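PDB 1IUH: 2'-5' RNA Ligase from Thermus thermophilus, which belongs to the LigT-like phosphoesterases of the 2H superfamily, with two LigT-like sequence regions and a curved antiparallel sheet. Local coordinates for residues E67-A72 and P153-A158. Sequence-based numbering, arbitrary orientation.
Sequences EAPFRA and PVEGFA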
ATOM      1  N   GLU A  67     -16.193  -9.110  -2.021  1.00 25.17           N
ATOM      2  CA  GLU A  67     -15.378  -9.602  -0.896  1.00 23.70           C
ATOM      3  C   GLU A  67     -15.788  -9.025   0.434  1.00 22.66           C
ATOM      4  O   GLU A  67     -16.163  -7.859   0.523  1.00 22.06           O
ATOM      5  CB  GLU A  67     -13.909  -9.302  -1.140  1.00 23.56           C
ATOM      6  CG  GLU A  67     -13.404  -9.956  -2.396  1.00 25.31           C
ATOM      7  CD  GLU A  67     -12.964 -11.355  -2.128  1.00 27.34           C
ATOM      8  OE1 GLU A  67     -11.976 -11.539  -1.393  1.00 28.08           O
ATOM      9  OE2 GLU A  67     -13.593 -12.282  -2.628  1.00 27.22           O
ATOM     10  N   ALA A  68     -15.754  -9.881   1.449  1.00 20.79           N
ATOM     11  CA  ALA A  68     -16.096  -9.505   2.818  1.00 20.15           C
ATOM     12  C   ALA A  68     -14.921  -8.871   3.643  1.00 18.90           C
ATOM     13  O   ALA A  68     -13.775  -9.021   3.324  1.00 14.36           O
ATOM     14  CB  ALA A  68     -16.603 -10.743   3.541  1.00 15.57           C
ATOM     15  N   PRO A  69     -15.251  -8.106   4.694  1.00 21.02           N
ATOM     16  CA  PRO A  69     -14.245  -7.487   5.564  1.00 21.85           C
ATOM     17  C   PRO A  69     -13.462  -8.691   6.074  1.00 22.64           C
ATOM     18  O   PRO A  69     -14.016  -9.733   6.270  1.00 22.93           O
ATOM     19  CB  PRO A  69     -15.100  -6.866   6.659  1.00 21.47           C
ATOM     20  CG  PRO A  69     -16.303  -6.369   5.839  1.00 17.99           C
ATOM     21  CD  PRO A  69     -16.593  -7.545   4.964  1.00 20.12           C
ATOM     22  N   PHE A  70     -12.163  -8.569   6.259  1.00 24.53           N
ATOM     23  CA  PHE A  70     -11.370  -9.708   6.722  1.00 24.29           C
ATOM     24  C   PHE A  70     -10.348  -9.197   7.760  1.00 26.50           C
ATOM     25  O   PHE A  70     -10.058  -8.006   7.767  1.00 27.50           O
ATOM     26  CB  PHE A  70     -10.661 -10.329   5.520  1.00 17.87           C
ATOM     27  CG  PHE A  70      -9.781  -9.361   4.760  1.00 15.93           C
ATOM     28  CD1 PHE A  70      -8.487  -9.111   5.186  1.00 10.86           C
ATOM     29  CD2 PHE A  70     -10.263  -8.707   3.572  1.00 13.46           C
ATOM     30  CE1 PHE A  70      -7.633  -8.225   4.444  1.00 11.75           C
ATOM     31  CE2 PHE A  70      -9.426  -7.818   2.816  1.00 12.18           C
ATOM     32  CZ  PHE A  70      -8.081  -7.585   3.271  1.00 11.48           C
ATOM     33  N   ARG A  71      -9.815 -10.071   8.618  1.00 28.37           N
ATOM     34  CA  ARG A  71      -8.824  -9.629   9.602  1.00 30.03           C
ATOM     35  C   ARG A  71      -7.413  -9.720   9.049  1.00 30.82           C
ATOM     36  O   ARG A  71      -7.084 -10.686   8.342  1.00 30.73           O
ATOM     37  CB  ARG A  71      -8.872 -10.487  10.859  1.00 33.48           C
ATOM     38  CG  ARG A  71      -9.742  -9.941  11.979  1.00 37.67           C
ATOM     39  CD  ARG A  71     -11.173 -10.469  11.972  1.00 41.53           C
ATOM     40  NE  ARG A  71     -11.450 -11.562  12.903  1.00 43.47           N
ATOM     41  CZ  ARG A  71     -10.995 -12.796  12.747  1.00 45.21           C
ATOM     42  NH1 ARG A  71     -10.240 -13.088  11.709  1.00 46.09           N
ATOM     43  NH2 ARG A  71     -11.307 -13.736  13.615  1.00 46.29           N
ATOM     44  N   ALA A  72      -6.590  -8.704   9.336  1.00 29.83           N
ATOM     45  CA  ALA A  72      -5.189  -8.692   8.931  1.00 28.23           C
ATOM     46  C   ALA A  72      -4.413  -8.642  10.257  1.00 30.48           C
ATOM     47  O   ALA A  72      -4.943  -8.225  11.319  1.00 29.24           O
ATOM     48  CB  ALA A  72      -4.849  -7.470   8.114  1.00 25.95           C
ATOM     49  N   PRO A 153      -9.319  -5.284  11.825  1.00 23.47           N
ATOM     50  CA  PRO A 153     -10.375  -5.526  10.817  1.00 22.78           C
ATOM     51  C   PRO A 153     -10.206  -4.717   9.548  1.00 22.38           C
ATOM     52  O   PRO A 153     -10.283  -3.507   9.618  1.00 24.50           O
ATOM     53  CB  PRO A 153     -11.678  -5.072  11.552  1.00 22.21           C
ATOM     54  CG  PRO A 153     -11.316  -5.190  13.034  1.00 22.97           C
ATOM     55  CD  PRO A 153      -9.886  -4.614  13.012  1.00 23.57           C
ATOM     56  N   VAL A 154     -10.012  -5.330   8.385  1.00 22.63           N
ATOM     57  CA  VAL A 154      -9.916  -4.530   7.123  1.00 21.69           C
ATOM     58  C   VAL A 154     -11.316  -4.477   6.534  1.00 21.27           C
ATOM     59  O   VAL A 154     -11.848  -5.514   6.153  1.00 20.94           O
ATOM     60  CB  VAL A 154      -8.954  -5.171   6.079  1.00 21.05           C
ATOM     61  CG1 VAL A 154      -8.929  -4.356   4.831  1.00 19.67           C
ATOM     62  CG2 VAL A 154      -7.532  -5.299   6.664  1.00 20.03           C
ATOM     63  N   GLU A 155     -11.898  -3.275   6.475  1.00 22.29           N
ATOM     64  CA  GLU A 155     -13.264  -3.035   5.996  1.00 21.86           C
ATOM     65  C   GLU A 155     -13.409  -2.409   4.638  1.00 22.38           C
ATOM     66  O   GLU A 155     -14.531  -2.236   4.154  1.00 21.63           O
ATOM     67  CB  GLU A 155     -13.985  -2.129   6.945  1.00 22.71           C
ATOM     68  CG  GLU A 155     -13.479  -2.277   8.287  1.00 27.30           C
ATOM     69  CD  GLU A 155     -14.465  -2.944   9.176  1.00 30.51           C
ATOM     70  OE1 GLU A 155     -15.171  -3.857   8.662  1.00 31.62           O
ATOM     71  OE2 GLU A 155     -14.517  -2.550  10.383  1.00 32.47           O
ATOM     72  N   GLY A 156     -12.300  -2.033   4.011  1.00 22.78           N
ATOM     73  CA  GLY A 156     -12.424  -1.435   2.689  1.00 21.09           C
ATOM     74  C   GLY A 156     -11.114  -0.899   2.197  1.00 20.39           C
ATOM     75  O   GLY A 156     -10.102  -1.052   2.862  1.00 21.58           O
ATOM     76  N   PHE A 157     -11.116  -0.295   1.020  1.00 20.10           N
ATOM     77  CA  PHE A 157      -9.879   0.245   0.456  1.00 20.26           C
ATOM     78  C   PHE A 157     -10.208   1.432  -0.437  1.00 20.22           C
ATOM     79  O   PHE A 157     -11.374   1.795  -0.586  1.00 21.55           O
ATOM     80  CB  PHE A 157      -9.165  -0.839  -0.323  1.00 17.81           C
ATOM     81  CG  PHE A 157      -9.962  -1.356  -1.461  1.00 19.37           C
ATOM     82  CD1 PHE A 157      -9.681  -0.948  -2.789  1.00 17.84           C
ATOM     83  CD2 PHE A 157     -11.051  -2.217  -1.234  1.00 16.31           C
ATOM     84  CE1 PHE A 157     -10.502  -1.405  -3.873  1.00 16.83           C
ATOM     85  CE2 PHE A 157     -11.862  -2.660  -2.309  1.00 16.48           C
ATOM     86  CZ  PHE A 157     -11.591  -2.251  -3.626  1.00 14.41           C
ATOM     87  N   ALA A 158      -9.205   2.038  -1.054  1.00 20.32           N
ATOM     88  CA  ALA A 158      -9.467   3.209  -1.870  1.00 18.11           C
ATOM     89  C   ALA A 158      -8.646   3.330  -3.120  1.00 18.92           C
ATOM     90  O   ALA A 158      -7.610   2.660  -3.257  1.00 20.04           O
ATOM     91  CB  ALA A 158      -9.253   4.459  -1.008  1.00 17.61           C
TER
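V154 sits against one face of the F70 ring, its CB 3.9 Å from the ring centroid and 19° off the ring normal, a CH-pi contact displaced toward the rim. Both valine methyls lie on that same side of the ring, near its rim: CG1 is 3.7 Å from F70 CZ, and CG2 is equally close to F70 CE1. With chi1 at 57°, CG of F70 stands between its own backbone N and carbonyl carbon, which lays the ring alongside the valine, both side chains pointing the same way from the sheet. CG2 of V154 also touches CB of A72, at 3.7 Å. Backbone bonds fix this pairing: F70 N donates to V154 O (3.1 Å), and V154 N returns a shorter bond to F70 O (2.7 Å), making F70 and V154 an antiparallel hydrogen-bonded pair. R71 and P153 follow as a non-hydrogen-bonded pair, their side chains on the other face. The contact thus joins the start of strand 70-80, just after helix 53-66, to strand 150-164 within the antiparallel sheet of this LigT-like fold. Helix 96-113 covers the F70 and V154 side: F98 meets the F70 ring edge-to-face and touches V154 and A72, while L101 packs on F70. Beyond the paired strands the side chains of P69 and E155 cross at about a right angle. CA of P69 makes a CA-H...O contact with V154 O (3.2 Å), and the bent chain of E155 brings OE1 to 3.6 Å from CB of P69.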